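Local coordinates for binding domain (Hc) of Paraclostridial Mosquitocidal Protein 1 (PDB 6HOX), which forms the receptor-binding part of a botulinum-like neurotoxin, specific for Anopheles mosquitoes, whose heavy chain targets host nerve cells and carries the light chain into their cytosol, at residues Thr180-Ile188 with Asn232-Phe240. Numbering follows the deposited sequence.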
# COMPACT_ATOMS: atom_id res chain seq x y z
N THR A 180 16.87 -10.51 -10.29
CA THR A 180 15.91 -10.90 -9.22
C THR A 180 14.93 -9.76 -8.95
O THR A 180 15.34 -8.60 -8.87
CB THR A 180 16.63 -11.31 -7.94
OG1 THR A 180 17.53 -12.36 -8.27
CG2 THR A 180 15.69 -11.77 -6.84
N LEU A 181 13.64 -10.10 -8.80
CA LEU A 181 12.58 -9.13 -8.53
C LEU A 181 11.93 -9.41 -7.17
O LEU A 181 11.61 -10.56 -6.84
CB LEU A 181 11.53 -9.15 -9.63
CG LEU A 181 10.53 -7.98 -9.54
CD1 LEU A 181 10.16 -7.45 -10.91
CD2 LEU A 181 9.27 -8.39 -8.79
N TYR A 182 11.70 -8.33 -6.42
CA TYR A 182 11.17 -8.33 -5.07
C TYR A 182 9.94 -7.40 -5.02
O TYR A 182 9.94 -6.36 -5.66
CB TYR A 182 12.20 -7.80 -4.06
CG TYR A 182 13.49 -8.56 -3.94
CD1 TYR A 182 14.53 -8.35 -4.83
CD2 TYR A 182 13.71 -9.45 -2.90
CE1 TYR A 182 15.73 -9.04 -4.73
CE2 TYR A 182 14.91 -10.15 -2.78
CZ TYR A 182 15.92 -9.95 -3.70
OH TYR A 182 17.11 -10.62 -3.61
N ILE A 183 8.90 -7.80 -4.26
CA ILE A 183 7.82 -6.90 -3.84
C ILE A 183 7.81 -6.89 -2.31
O ILE A 183 7.83 -7.96 -1.69
CB ILE A 183 6.44 -7.30 -4.42
CG1 ILE A 183 6.46 -7.33 -5.95
CG2 ILE A 183 5.35 -6.37 -3.91
CD1 ILE A 183 5.25 -7.94 -6.60
N ASN A 184 7.83 -5.68 -1.72
CA ASN A 184 7.81 -5.44 -0.29
C ASN A 184 8.91 -6.27 0.38
O ASN A 184 8.70 -6.90 1.41
CB ASN A 184 6.41 -5.69 0.30
CG ASN A 184 5.36 -4.75 -0.26
OD1 ASN A 184 5.67 -3.68 -0.78
ND2 ASN A 184 4.10 -5.16 -0.19
N GLY A 185 10.10 -6.28 -0.23
CA GLY A 185 11.26 -6.90 0.36
C GLY A 185 11.27 -8.42 0.22
O GLY A 185 12.20 -9.05 0.71
N ASP A 186 10.24 -9.01 -0.39
CA ASP A 186 10.15 -10.46 -0.64
C ASP A 186 10.48 -10.79 -2.10
O ASP A 186 9.87 -10.28 -3.03
CB ASP A 186 8.76 -11.00 -0.33
CG ASP A 186 8.34 -10.92 1.13
OD1 ASP A 186 9.23 -10.99 2.00
OD2 ASP A 186 7.13 -10.79 1.38
N LYS A 187 11.41 -11.72 -2.30
CA LYS A 187 11.77 -12.22 -3.61
C LYS A 187 10.59 -12.96 -4.24
O LYS A 187 9.97 -13.82 -3.62
CB LYS A 187 12.96 -13.17 -3.47
CG LYS A 187 13.54 -13.66 -4.78
CD LYS A 187 14.89 -14.30 -4.60
CE LYS A 187 14.85 -15.48 -3.66
NZ LYS A 187 16.11 -16.26 -3.76
N ILE A 188 10.27 -12.58 -5.48
CA ILE A 188 9.11 -13.03 -6.23
C ILE A 188 9.55 -13.99 -7.34
O ILE A 188 8.90 -14.98 -7.62
CB ILE A 188 8.38 -11.82 -6.86
CG1 ILE A 188 7.89 -10.84 -5.79
CG2 ILE A 188 7.24 -12.25 -7.77
CD1 ILE A 188 7.06 -11.48 -4.71
N ASN A 232 21.93 -8.01 -2.17
CA ASN A 232 21.58 -9.38 -1.85
C ASN A 232 20.20 -9.37 -1.16
O ASN A 232 19.65 -8.30 -0.86
CB ASN A 232 22.69 -10.10 -1.07
CG ASN A 232 22.92 -9.57 0.33
OD1 ASN A 232 21.98 -9.13 1.00
ND2 ASN A 232 24.16 -9.61 0.77
N GLU A 233 19.65 -10.57 -0.96
CA GLU A 233 18.30 -10.78 -0.45
C GLU A 233 18.14 -10.08 0.91
O GLU A 233 17.07 -9.47 1.18
CB GLU A 233 18.01 -12.29 -0.46
CG GLU A 233 16.56 -12.63 -0.21
CD GLU A 233 16.17 -14.08 -0.46
OE1 GLU A 233 17.03 -14.84 -0.94
OE2 GLU A 233 15.01 -14.46 -0.15
N SER A 234 19.17 -10.14 1.76
CA SER A 234 19.13 -9.53 3.11
C SER A 234 19.15 -8.00 3.03
O SER A 234 18.51 -7.31 3.82
CB SER A 234 20.26 -10.01 3.98
OG SER A 234 20.17 -11.40 4.18
N GLU A 235 19.94 -7.48 2.08
CA GLU A 235 20.03 -6.05 1.86
C GLU A 235 18.69 -5.49 1.36
O GLU A 235 18.32 -4.39 1.73
CB GLU A 235 21.17 -5.75 0.90
CG GLU A 235 22.54 -5.98 1.51
CD GLU A 235 23.70 -5.85 0.54
OE1 GLU A 235 23.58 -6.31 -0.61
OE2 GLU A 235 24.74 -5.32 0.95
N VAL A 236 17.95 -6.25 0.53
CA VAL A 236 16.67 -5.77 -0.02
C VAL A 236 15.64 -5.68 1.12
O VAL A 236 14.88 -4.72 1.21
CB VAL A 236 16.17 -6.65 -1.18
CG1 VAL A 236 14.77 -6.27 -1.62
CG2 VAL A 236 17.13 -6.63 -2.37
N GLU A 237 15.64 -6.68 2.01
CA GLU A 237 14.74 -6.65 3.17
C GLU A 237 15.03 -5.41 4.03
O GLU A 237 14.12 -4.69 4.45
CB GLU A 237 14.89 -7.94 3.99
CG GLU A 237 13.83 -8.12 5.05
CD GLU A 237 13.87 -9.49 5.70
OE1 GLU A 237 14.93 -9.83 6.25
OE2 GLU A 237 12.87 -10.22 5.61
N MET A 238 16.31 -5.16 4.26
CA MET A 238 16.78 -4.01 5.04
C MET A 238 16.34 -2.70 4.36
O MET A 238 15.90 -1.77 5.04
CB MET A 238 18.30 -4.10 5.15
CG MET A 238 19.00 -2.94 5.81
SD MET A 238 20.80 -3.28 5.88
CE MET A 238 20.85 -4.91 6.63
N LEU A 239 16.46 -2.63 3.03
CA LEU A 239 16.05 -1.43 2.28
C LEU A 239 14.54 -1.20 2.48
O LEU A 239 14.07 -0.07 2.76
CB LEU A 239 16.38 -1.63 0.80
CG LEU A 239 15.82 -0.57 -0.16
CD1 LEU A 239 16.36 0.79 0.19
CD2 LEU A 239 16.14 -0.91 -1.60
N PHE A 240 13.75 -2.28 2.37
CA PHE A 240 12.31 -2.18 2.52
C PHE A 240 11.96 -1.67 3.92
O PHE A 240 11.14 -0.75 4.07
CB PHE A 240 11.63 -3.50 2.20
CG PHE A 240 10.15 -3.52 2.51
CD1 PHE A 240 9.26 -2.86 1.69
CD2 PHE A 240 9.66 -4.22 3.60
CE1 PHE A 240 7.90 -2.87 1.96
CE2 PHE A 240 8.31 -4.23 3.88
CZ PHE A 240 7.42 -3.58 3.05
O HOH W 1 14.49 -10.08 0.79
O HOH W 2 13.04 -12.74 0.07
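Val236 lies over one face of the Tyr182 ring. CG1 of Val236 stands 3.7 Å from the ring centroid of Tyr182 and 21° off the ring normal, which meets the geometry of a CH-pi interaction; CG2 reaches the far end of the same ring. Glu233 adds its CG at the ring edge, in plane, while the hydroxyl OH of Tyr182 abuts CA of Glu233 at 3.4 Å. A second aromatic, Phe240, turns one face to the backbone of the hairpin turn: Asn184 O sits 3.5 Å above the ring plane, over its centre, and Asn184 CA approaches Phe240 CE1 at 3.4 Å. The Asn184 amide is inclined 31° to that ring, its OD1 bonded to His168 N on the adjoining strand. Gly185, at a positive phi of the turn, brings its CA to 3.9 Å from Phe240 CB, so the turn lies close against the helix.

Direct polar contact is confined to a salt bridge, Lys187 NZ to Glu233 OE1 at 3.3 Å, whose hydrogen bond is weak. Two waters bridge the segments. One donates to both Gly185 O and Glu233 O; the other accepts from Lys187 N and donates to Glu233 OE2 at 2.6 Å.

Asn232, the N-cap, and Glu235 close a capping box: Glu235 N to Asn232 OD1 at 2.8 Å, and Asn232 N back to Glu235 OE1. The whole is a beta-hairpin with a type I' turn from Ile183 to Asp186, packed against the short helix 233-241 that follows the last strand of the lectin-like, concanavalin-clan jelly roll of the N-terminal receptor-binding subdomain.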